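PDB 5FX8: linoleate 11-lipoxygenase from Gaeumannomyces graminis, which oxygenates linoleic and alpha-linolenic acids at a catalytic manganese centre, giving 11S- and 13R-hydroperoxy fatty acids. Local coordinates for residues E144-G149 with P486-G491; N106-A111 with L536-R541. One frame throughout, in Å; residues are numbered along the deposited sequence.

Interaction 1: residues E144-G149 with P486-G491; sequences ESVPEG and PVKFSG. With NAG (2-acetamido-2-deoxy-beta-D-glucopyranose), chain N.
The salt bridge between K488 NZ and E148 OE2, 2.9 Å long, is the hydrogen bond that joins the two segments. The ammonium comes in on the anti lone pair of OE2, away from the other carboxylate oxygen. Lysine and glutamate side chains cross at about a right angle, and K488 CD passes 3.6 Å from E148 CG, so methylene packing accompanies the charge pair. CG of E148 lies between its backbone N and carbonyl carbon (chi1 67°), and the single bend at chi2 brings the carboxylate to the lysine. E148 belongs to a type I beta turn from V146 to G149, closed by G149 N on V146 O at 2.8 Å. Beside the salt bridge, V146 and V487 point at each other tip to tip, CG2 to CG2 at 4.1 Å, while V146 CG1 rests against K488 CG. G149 O lies 3.7 Å from K488 CG. The facing segment takes in nearly all of the short helix 485-490 of the lipoxygenase fold and G491 just after it. It finishes in a wider pi-type turn, with G491 N bonded to P486 O. This helix follows closely on N482, a manganese ligand, and the metal is about 13 Å from the V487 side chain. Within the turn, K488 CB sits 3.5 Å above the plane of the F489 ring, over its centre, and W604 meets that ring from outside the contact. L536 of helix 526-539 packs on P486 and V487, and S151 is backbone-bonded to K488.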
loop_
_atom_site.group_PDB
_atom_site.type_symbol
_atom_site.label_atom_id
_atom_site.label_comp_id
_atom_site.label_asym_id
_atom_site.label_seq_id
_atom_site.Cartn_x
_atom_site.Cartn_y
_atom_site.Cartn_z
ATOM N N GLU A 144 14.505 0.386 -5.078
ATOM C CA GLU A 144 14.232 0.319 -3.650
ATOM C C GLU A 144 12.773 0.631 -3.323
ATOM O O GLU A 144 12.201 0.021 -2.418
ATOM C CB GLU A 144 15.162 1.262 -2.891
ATOM C CG GLU A 144 16.646 0.884 -2.909
ATOM C CD GLU A 144 17.562 2.045 -2.486
ATOM O OE1 GLU A 144 17.682 3.045 -3.233
ATOM O OE2 GLU A 144 18.167 1.967 -1.402
ATOM N N SER A 145 12.163 1.552 -4.060
ATOM C CA SER A 145 10.764 1.904 -3.869
ATOM C C SER A 145 9.844 0.787 -4.300
ATOM O O SER A 145 8.808 0.553 -3.675
ATOM C CB SER A 145 10.434 3.149 -4.681
ATOM O OG SER A 145 11.202 4.230 -4.226
ATOM N N VAL A 146 10.179 0.132 -5.398
ATOM C CA VAL A 146 9.374 -0.934 -5.957
ATOM C C VAL A 146 10.281 -2.129 -6.214
ATOM O O VAL A 146 10.590 -2.437 -7.369
ATOM C CB VAL A 146 8.674 -0.457 -7.229
ATOM C CG1 VAL A 146 7.683 -1.468 -7.673
ATOM C CG2 VAL A 146 8.010 0.873 -6.959
ATOM N N PRO A 147 10.697 -2.853 -5.180
ATOM C CA PRO A 147 11.718 -3.889 -5.388
ATOM C C PRO A 147 11.315 -4.960 -6.373
ATOM O O PRO A 147 12.164 -5.421 -7.135
ATOM C CB PRO A 147 11.912 -4.462 -3.986
ATOM C CG PRO A 147 11.387 -3.451 -3.089
ATOM C CD PRO A 147 10.250 -2.820 -3.788
ATOM N N GLU A 148 10.053 -5.364 -6.396
ATOM C CA GLU A 148 9.570 -6.365 -7.342
ATOM C C GLU A 148 9.495 -5.849 -8.774
ATOM O O GLU A 148 9.196 -6.632 -9.682
ATOM C CB GLU A 148 8.202 -6.881 -6.880
ATOM C CG GLU A 148 7.067 -5.849 -6.928
ATOM C CD GLU A 148 6.810 -5.001 -5.630
ATOM O OE1 GLU A 148 7.733 -4.477 -4.951
ATOM O OE2 GLU A 148 5.614 -4.821 -5.316
ATOM N N GLY A 149 9.778 -4.571 -9.015
ATOM C CA GLY A 149 9.652 -4.011 -10.338
ATOM C C GLY A 149 8.215 -3.850 -10.767
ATOM O O GLY A 149 7.303 -4.282 -10.062
ATOM N N PRO A 486 -1.339 0.621 -8.349
ATOM C CA PRO A 486 -1.153 1.697 -9.333
ATOM C C PRO A 486 0.274 1.787 -9.891
ATOM O O PRO A 486 0.437 1.898 -11.107
ATOM C CB PRO A 486 -1.572 2.942 -8.541
ATOM C CG PRO A 486 -2.568 2.388 -7.542
ATOM C CD PRO A 486 -2.054 1.082 -7.149
ATOM N N VAL A 487 1.314 1.708 -9.059
ATOM C CA VAL A 487 2.659 1.803 -9.602
ATOM C C VAL A 487 3.029 0.572 -10.433
ATOM O O VAL A 487 3.760 0.696 -11.416
ATOM C CB VAL A 487 3.686 2.072 -8.476
ATOM C CG1 VAL A 487 3.974 0.838 -7.677
ATOM C CG2 VAL A 487 4.979 2.628 -9.036
ATOM N N LYS A 488 2.541 -0.623 -10.082
ATOM C CA LYS A 488 2.911 -1.832 -10.832
ATOM C C LYS A 488 2.005 -2.145 -12.029
ATOM O O LYS A 488 2.483 -2.703 -13.013
ATOM C CB LYS A 488 2.940 -3.046 -9.899
ATOM C CG LYS A 488 4.033 -2.988 -8.882
ATOM C CD LYS A 488 4.053 -4.216 -8.007
ATOM C CE LYS A 488 2.888 -4.224 -7.035
ATOM N NZ LYS A 488 2.808 -5.348 -6.025
ATOM N N PHE A 489 0.724 -1.794 -11.993
ATOM C CA PHE A 489 -0.221 -2.179 -13.035
ATOM C C PHE A 489 -1.117 -1.031 -13.509
ATOM O O PHE A 489 -1.096 -0.692 -14.683
ATOM C CB PHE A 489 -1.088 -3.344 -12.543
ATOM C CG PHE A 489 -0.322 -4.407 -11.772
ATOM C CD1 PHE A 489 0.482 -5.332 -12.430
ATOM C CD2 PHE A 489 -0.416 -4.489 -10.383
ATOM C CE1 PHE A 489 1.176 -6.294 -11.727
ATOM C CE2 PHE A 489 0.272 -5.439 -9.687
ATOM C CZ PHE A 489 1.071 -6.351 -10.365
ATOM N N SER A 490 -1.895 -0.418 -12.612
ATOM C CA SER A 490 -2.988 0.491 -12.966
ATOM C C SER A 490 -2.510 1.849 -13.443
ATOM O O SER A 490 -3.261 2.561 -14.116
ATOM C CB SER A 490 -3.874 0.762 -11.768
ATOM O OG SER A 490 -4.486 -0.393 -11.322
ATOM N N GLY A 491 -1.339 2.284 -12.990
ATOM C CA GLY A 491 -0.834 3.573 -13.360
ATOM C C GLY A 491 0.533 3.521 -13.994
ATOM O O GLY A 491 1.382 4.348 -13.705
HETATM C C1 NAG N . 21.821 5.598 -1.652
HETATM C C2 NAG N . 22.058 4.095 -1.916
HETATM C C3 NAG N . 21.149 3.236 -1.034
HETATM C C4 NAG N . 21.285 3.638 0.428
HETATM C C5 NAG N . 20.956 5.119 0.559
HETATM C C6 NAG N . 21.118 5.667 1.955
HETATM C C7 NAG N . 22.862 3.486 -4.176
HETATM C C8 NAG N . 22.454 3.162 -5.582
HETATM N N2 NAG N . 21.866 3.765 -3.323
HETATM O O3 NAG N . 21.525 1.875 -1.196
HETATM O O4 NAG N . 20.431 2.856 1.256
HETATM O O5 NAG N . 21.871 5.861 -0.251
HETATM O O6 NAG N . 21.431 7.054 1.880
HETATM O O7 NAG N . 24.038 3.500 -3.834
#

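Interaction 2: residues N106-A111 with L536-R541; sequences NQTATA and LARFNR. With NAG (2-acetamido-2-deoxy-beta-D-glucopyranose), chain F.
Q107 lays its carboxamide along the end of helix 526-539, and NE2 donates to A537 O at 2.8 Å with an N-H...O angle of 152°. The acceptor lies close to the amide plane. With CG anti to the backbone N and a bend at chi2, the glutamine leads off its own helix toward this carbonyl. A537 O also accepts from N540 N, on the opposite face of its plane. The Q107 amide and R541 guanidinium are turned only 22° apart, although the side chains cross at a slant, with Q107 CG 3.7 Å from R541 NH1. That NH1 donates to R538 O at 3.2 Å and N540 O at 2.9 Å, both in the guanidinium plane. Within the lipoxygenase fold the contact packs the side of helix 86-124 against the C-terminal end of helix 526-539. Further along, R538 CD meets T108 CG2 at 3.8 Å and R538 CG meets A111 CB. N106 carries the N-linked sugar through ND2. Q107 OE1 is taken by A542 N and Q543 NE2, while Q107 NE2 also reaches S145 O. Carbonyls at and just past the helix end thus accept from Q107 and R541 side chains, with N540 N sharing A537 O; the R541 side chain, about 4 Å from that of the manganese ligand V618, is probably steadied by its two carbonyl bonds.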
loop_
_atom_site.group_PDB
_atom_site.type_symbol
_atom_site.label_atom_id
_atom_site.label_comp_id
_atom_site.label_asym_id
_atom_site.label_seq_id
_atom_site.Cartn_x
_atom_site.Cartn_y
_atom_site.Cartn_z
ATOM N N ASN A 106 10.575 6.240 5.501
ATOM C CA ASN A 106 11.554 5.560 4.664
ATOM C C ASN A 106 11.083 5.480 3.207
ATOM O O ASN A 106 11.821 5.842 2.282
ATOM C CB ASN A 106 11.807 4.194 5.292
ATOM C CG ASN A 106 12.858 3.388 4.606
ATOM O OD1 ASN A 106 13.329 3.699 3.530
ATOM N ND2 ASN A 106 13.212 2.290 5.238
ATOM N N GLN A 107 9.846 5.047 2.983
ATOM C CA GLN A 107 9.384 4.906 1.615
ATOM C C GLN A 107 9.284 6.262 0.907
ATOM O O GLN A 107 9.586 6.366 -0.289
ATOM C CB GLN A 107 8.056 4.167 1.598
ATOM C CG GLN A 107 7.431 4.007 0.220
ATOM C CD GLN A 107 7.939 2.809 -0.569
ATOM O OE1 GLN A 107 8.624 1.952 -0.049
ATOM N NE2 GLN A 107 7.595 2.757 -1.837
ATOM N N THR A 108 8.896 7.320 1.626
ATOM C CA THR A 108 8.780 8.625 0.982
ATOM C C THR A 108 10.139 9.157 0.560
ATOM O O THR A 108 10.327 9.581 -0.591
ATOM C CB THR A 108 8.115 9.620 1.913
ATOM O OG1 THR A 108 6.916 9.066 2.426
ATOM C CG2 THR A 108 7.757 10.839 1.152
ATOM N N ALA A 109 11.096 9.160 1.492
ATOM C CA ALA A 109 12.435 9.623 1.166
ATOM C C ALA A 109 13.005 8.831 0.009
ATOM O O ALA A 109 13.571 9.400 -0.928
ATOM C CB ALA A 109 13.342 9.522 2.381
ATOM N N THR A 110 12.820 7.516 0.035
ATOM C CA THR A 110 13.386 6.673 -1.004
ATOM C C THR A 110 12.796 7.011 -2.352
ATOM O O THR A 110 13.519 7.141 -3.339
ATOM C CB THR A 110 13.145 5.212 -0.665
ATOM O OG1 THR A 110 13.736 4.937 0.596
ATOM C CG2 THR A 110 13.736 4.321 -1.727
ATOM N N ALA A 111 11.479 7.177 -2.395
ATOM C CA ALA A 111 10.801 7.460 -3.650
ATOM C C ALA A 111 11.254 8.789 -4.244
ATOM O O ALA A 111 11.455 8.896 -5.455
ATOM C CB ALA A 111 9.296 7.449 -3.428
ATOM N N LEU A 536 2.767 7.259 -7.176
ATOM C CA LEU A 536 2.285 5.889 -7.067
ATOM C C LEU A 536 3.307 5.015 -6.336
ATOM O O LEU A 536 2.941 4.156 -5.521
ATOM C CB LEU A 536 1.935 5.348 -8.456
ATOM C CG LEU A 536 1.015 6.251 -9.287
ATOM C CD1 LEU A 536 0.615 5.666 -10.619
ATOM C CD2 LEU A 536 -0.175 6.557 -8.467
ATOM N N ALA A 537 4.596 5.266 -6.556
ATOM C CA ALA A 537 5.593 4.583 -5.749
ATOM C C ALA A 537 5.437 4.932 -4.278
ATOM O O ALA A 537 5.732 4.112 -3.417
ATOM C CB ALA A 537 7.003 4.923 -6.229
ATOM N N ARG A 538 4.973 6.135 -3.966
ATOM C CA ARG A 538 4.738 6.464 -2.574
ATOM C C ARG A 538 3.500 5.785 -2.000
ATOM O O ARG A 538 3.349 5.750 -0.773
ATOM C CB ARG A 538 4.641 7.976 -2.413
ATOM C CG ARG A 538 5.936 8.617 -1.921
ATOM C CD ARG A 538 5.832 10.111 -2.017
ATOM N NE ARG A 538 6.047 10.598 -3.365
ATOM C CZ ARG A 538 5.364 11.596 -3.883
ATOM N NH1 ARG A 538 4.427 12.175 -3.158
ATOM N NH2 ARG A 538 5.610 12.009 -5.106
ATOM N N PHE A 539 2.610 5.244 -2.844
ATOM C CA PHE A 539 1.539 4.398 -2.303
ATOM C C PHE A 539 2.014 2.990 -1.937
ATOM O O PHE A 539 1.297 2.263 -1.249
ATOM C CB PHE A 539 0.386 4.290 -3.288
ATOM C CG PHE A 539 -0.344 5.578 -3.541
ATOM C CD1 PHE A 539 -0.186 6.663 -2.719
ATOM C CD2 PHE A 539 -1.210 5.690 -4.614
ATOM C CE1 PHE A 539 -0.867 7.816 -2.966
ATOM C CE2 PHE A 539 -1.896 6.843 -4.850
ATOM C CZ PHE A 539 -1.723 7.900 -4.021
ATOM N N ASN A 540 3.194 2.590 -2.376
ATOM C CA ASN A 540 3.751 1.275 -2.113
ATOM C C ASN A 540 4.549 1.306 -0.811
ATOM O O ASN A 540 4.903 2.369 -0.299
ATOM C CB ASN A 540 4.628 0.837 -3.282
ATOM C CG ASN A 540 4.921 -0.642 -3.283
ATOM O OD1 ASN A 540 4.052 -1.459 -3.029
ATOM N ND2 ASN A 540 6.156 -0.990 -3.552
ATOM N N ARG A 541 4.791 0.120 -0.255
ATOM C CA ARG A 541 5.495 -0.024 1.015
ATOM C C ARG A 541 6.465 -1.192 0.881
ATOM O O ARG A 541 6.123 -2.330 1.184
ATOM C CB ARG A 541 4.539 -0.249 2.181
ATOM C CG ARG A 541 3.876 0.993 2.740
ATOM C CD ARG A 541 4.862 1.921 3.437
ATOM N NE ARG A 541 4.227 3.140 3.924
ATOM C CZ ARG A 541 3.859 4.142 3.136
ATOM N NH1 ARG A 541 4.055 4.061 1.843
ATOM N NH2 ARG A 541 3.272 5.207 3.628
HETATM C C1 NAG F . 14.181 1.384 4.696
HETATM C C2 NAG F . 15.177 1.012 5.783
HETATM C C3 NAG F . 16.151 -0.032 5.270
HETATM C C4 NAG F . 15.385 -1.232 4.732
HETATM C C5 NAG F . 14.376 -0.785 3.681
HETATM C C6 NAG F . 13.486 -1.910 3.214
HETATM C C7 NAG F . 15.723 2.705 7.462
HETATM C C8 NAG F . 16.511 3.943 7.762
HETATM N N2 NAG F . 15.888 2.190 6.243
HETATM O O3 NAG F . 17.003 -0.412 6.345
HETATM O O4 NAG F . 16.271 -2.181 4.154
HETATM O O5 NAG F . 13.507 0.212 4.236
HETATM O O6 NAG F . 12.828 -2.527 4.313
HETATM O O7 NAG F . 14.976 2.195 8.286
#

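Overall arrangement
Helix 86-124 supplies the first segment, 106-111, and the loop after it supplies 144-149. The chain then runs through the five-stranded antiparallel sheet and the long helices before helix 485-490 returns to 144-149, where interaction 1 closes a loop. Helix 526-539 follows, and its end meets 106-111, so interaction 2 closes a larger loop that encloses the first. The contacts, centred 10 Å apart on the same side of the chain's centre, meet at S145 O, which probably accepts from both Q107 NE2 and N540 ND2. Together they bind helix 86-124 and its following loop to two consecutive helices lying after the ligands H478 and N482.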